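Side-chain contact in Nsp15 (Middle East respiratory syndrome-related coronavirus, PDB 5YVD), which acts as a uridylate-specific endoribonuclease of the coronavirus replicase, probably cutting viral RNA on the 3' side of uridines, and assembles as a hexamer: residues A[297-300]-A[301-305]. Numbering follows the deposited sequence.
Sequences DDFV and MILKS
Phe299 and Leu303, one helical turn apart, meet where CE2 of the phenylalanine ring lies 3.8 Å from CD1 of the leucine, the methyl approaching the ring at a slant. CG of Phe299 lies anti to the backbone N (chi1 -177°), beside the carbonyl carbon, and from there the CE2 atom comes within contact of Leu303. Two looser pairs, one i to i+4 and one i to i+3, occupy other sides of the helix. Val300 CG1 runs alongside the extended aliphatic chain of Lys304, 4.1 Å from its CD, while the ammonium beyond is hydrogen-bonded to the carbonyl oxygen of Tyr222. Met301, its chain bent at chi3 (73°), lies beside Asp298 and brings CE to 4.0 Å from OD1. The case illustrates how such spacings bring side chains of successive turns together.

Backbone bonds of the alpha-helix set this spacing. Met301 N donates to Asp297 O at 2.9 Å and Lys304 N to Val300 O at 3.1 Å, whereas Leu303 N to Phe299 O is weak. Past the last of these bonds, Ser305 OG turns back to donate to Met301 O over 2.8 Å, from above the carbonyl plane.

The helix is amphipathic: Phe299, Val300 and Leu303 are buried, Met301 and Lys304 exposed. Within the endoribonuclease domain, helix 296-304 follows strand 285-291 and precedes strand 312-319; Phe299 and Leu303 pack on helix 229-234, and Val300 touches both that helix and helix 205-212.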
ATOM      1  N   ASP A 297      15.238 -40.314  24.341  1.00 42.12           N
ATOM      2  CA  ASP A 297      16.342 -41.222  24.617  1.00 43.22           C
ATOM      3  C   ASP A 297      17.693 -40.551  24.369  1.00 43.41           C
ATOM      4  O   ASP A 297      18.644 -40.715  25.132  1.00 44.98           O
ATOM      5  CB  ASP A 297      16.262 -42.460  23.730  1.00 43.73           C
ATOM      6  CG  ASP A 297      14.945 -43.176  23.838  1.00 42.28           C
ATOM      7  OD1 ASP A 297      14.927 -44.237  24.478  1.00 44.34           O
ATOM      8  OD2 ASP A 297      13.944 -42.685  23.274  1.00 38.99           O
ATOM      9  N   ASP A 298      17.785 -39.798  23.292  1.00 42.75           N
ATOM     10  CA  ASP A 298      19.041 -39.121  22.988  1.00 45.53           C
ATOM     11  C   ASP A 298      19.374 -38.017  24.024  1.00 45.99           C
ATOM     12  O   ASP A 298      20.539 -37.838  24.438  1.00 39.57           O
ATOM     13  CB  ASP A 298      18.985 -38.577  21.558  1.00 43.98           C
ATOM     14  CG  ASP A 298      18.938 -39.692  20.512  1.00 44.55           C
ATOM     15  OD1 ASP A 298      19.445 -40.805  20.785  1.00 47.28           O
ATOM     16  OD2 ASP A 298      18.426 -39.446  19.404  1.00 41.25           O
ATOM     17  N   PHE A 299      18.347 -37.287  24.448  1.00 47.62           N
ATOM     18  CA  PHE A 299      18.512 -36.276  25.487  1.00 46.48           C
ATOM     19  C   PHE A 299      18.947 -36.912  26.800  1.00 44.11           C
ATOM     20  O   PHE A 299      19.779 -36.367  27.515  1.00 43.98           O
ATOM     21  CB  PHE A 299      17.200 -35.544  25.691  1.00 47.81           C
ATOM     22  CG  PHE A 299      17.268 -34.423  26.691  1.00 46.90           C
ATOM     23  CD1 PHE A 299      17.744 -33.186  26.323  1.00 45.09           C
ATOM     24  CD2 PHE A 299      16.799 -34.598  27.983  1.00 46.69           C
ATOM     25  CE1 PHE A 299      17.773 -32.145  27.221  1.00 45.92           C
ATOM     26  CE2 PHE A 299      16.819 -33.561  28.895  1.00 46.16           C
ATOM     27  CZ  PHE A 299      17.302 -32.329  28.509  1.00 47.42           C
ATOM     28  N   VAL A 300      18.388 -38.072  27.110  1.00 42.64           N
ATOM     29  CA  VAL A 300      18.771 -38.783  28.324  1.00 46.71           C
ATOM     30  C   VAL A 300      20.239 -39.267  28.235  1.00 46.78           C
ATOM     31  O   VAL A 300      21.022 -39.147  29.171  1.00 47.93           O
ATOM     32  CB  VAL A 300      17.809 -39.959  28.604  1.00 45.42           C
ATOM     33  CG1 VAL A 300      18.341 -40.831  29.730  1.00 48.40           C
ATOM     34  CG2 VAL A 300      16.429 -39.440  28.954  1.00 44.08           C
ATOM     35  N   MET A 301      20.604 -39.794  27.089  1.00 47.22           N
ATOM     36  CA  MET A 301      21.956 -40.273  26.880  1.00 52.53           C
ATOM     37  C   MET A 301      22.962 -39.162  27.183  1.00 47.78           C
ATOM     38  O   MET A 301      23.943 -39.381  27.881  1.00 46.31           O
ATOM     39  CB  MET A 301      22.073 -40.766  25.444  1.00 58.71           C
ATOM     40  CG  MET A 301      23.275 -41.601  25.107  1.00 67.21           C
ATOM     41  SD  MET A 301      22.939 -42.412  23.518  1.00 87.88           S
ATOM     42  CE  MET A 301      23.072 -41.059  22.333  1.00 86.87           C
ATOM     43  N   ILE A 302      22.696 -37.964  26.685  1.00 45.76           N
ATOM     44  CA  ILE A 302      23.615 -36.855  26.854  1.00 47.32           C
ATOM     45  C   ILE A 302      23.822 -36.506  28.319  1.00 51.91           C
ATOM     46  O   ILE A 302      24.949 -36.252  28.760  1.00 53.81           O
ATOM     47  CB  ILE A 302      23.079 -35.604  26.144  1.00 48.34           C
ATOM     48  CG1 ILE A 302      23.251 -35.778  24.646  1.00 48.07           C
ATOM     49  CG2 ILE A 302      23.771 -34.321  26.642  1.00 47.03           C
ATOM     50  CD1 ILE A 302      22.514 -34.742  23.840  1.00 49.05           C
ATOM     51  N   LEU A 303      22.727 -36.454  29.066  1.00 51.23           N
ATOM     52  CA  LEU A 303      22.813 -36.117  30.474  1.00 50.70           C
ATOM     53  C   LEU A 303      23.604 -37.130  31.279  1.00 52.74           C
ATOM     54  O   LEU A 303      24.336 -36.760  32.196  1.00 58.77           O
ATOM     55  CB  LEU A 303      21.419 -36.033  31.062  1.00 48.92           C
ATOM     56  CG  LEU A 303      20.640 -34.804  30.680  1.00 45.83           C
ATOM     57  CD1 LEU A 303      19.336 -34.859  31.437  1.00 44.62           C
ATOM     58  CD2 LEU A 303      21.417 -33.534  30.983  1.00 45.96           C
ATOM     59  N   LYS A 304      23.426 -38.408  30.953  1.00 50.70           N
ATOM     60  CA  LYS A 304      24.077 -39.475  31.676  1.00 52.71           C
ATOM     61  C   LYS A 304      25.539 -39.589  31.294  1.00 52.52           C
ATOM     62  O   LYS A 304      26.261 -40.378  31.883  1.00 60.43           O
ATOM     63  CB  LYS A 304      23.344 -40.792  31.430  1.00 54.54           C
ATOM     64  CG  LYS A 304      21.994 -40.855  32.130  1.00 58.26           C
ATOM     65  CD  LYS A 304      21.420 -42.264  32.086  1.00 63.12           C
ATOM     66  CE  LYS A 304      20.251 -42.440  33.048  1.00 65.37           C
ATOM     67  NZ  LYS A 304      19.555 -43.734  32.802  1.00 64.05           N
ATOM     68  N   SER A 305      25.970 -38.801  30.314  1.00 52.31           N
ATOM     69  CA  SER A 305      27.382 -38.732  29.908  1.00 54.15           C
ATOM     70  C   SER A 305      28.171 -37.702  30.688  1.00 52.15           C
ATOM     71  O   SER A 305      29.361 -37.556  30.476  1.00 49.16           O
ATOM     72  CB  SER A 305      27.497 -38.358  28.424  1.00 53.77           C
ATOM     73  OG  SER A 305      26.742 -39.251  27.632  1.00 58.85           O
TER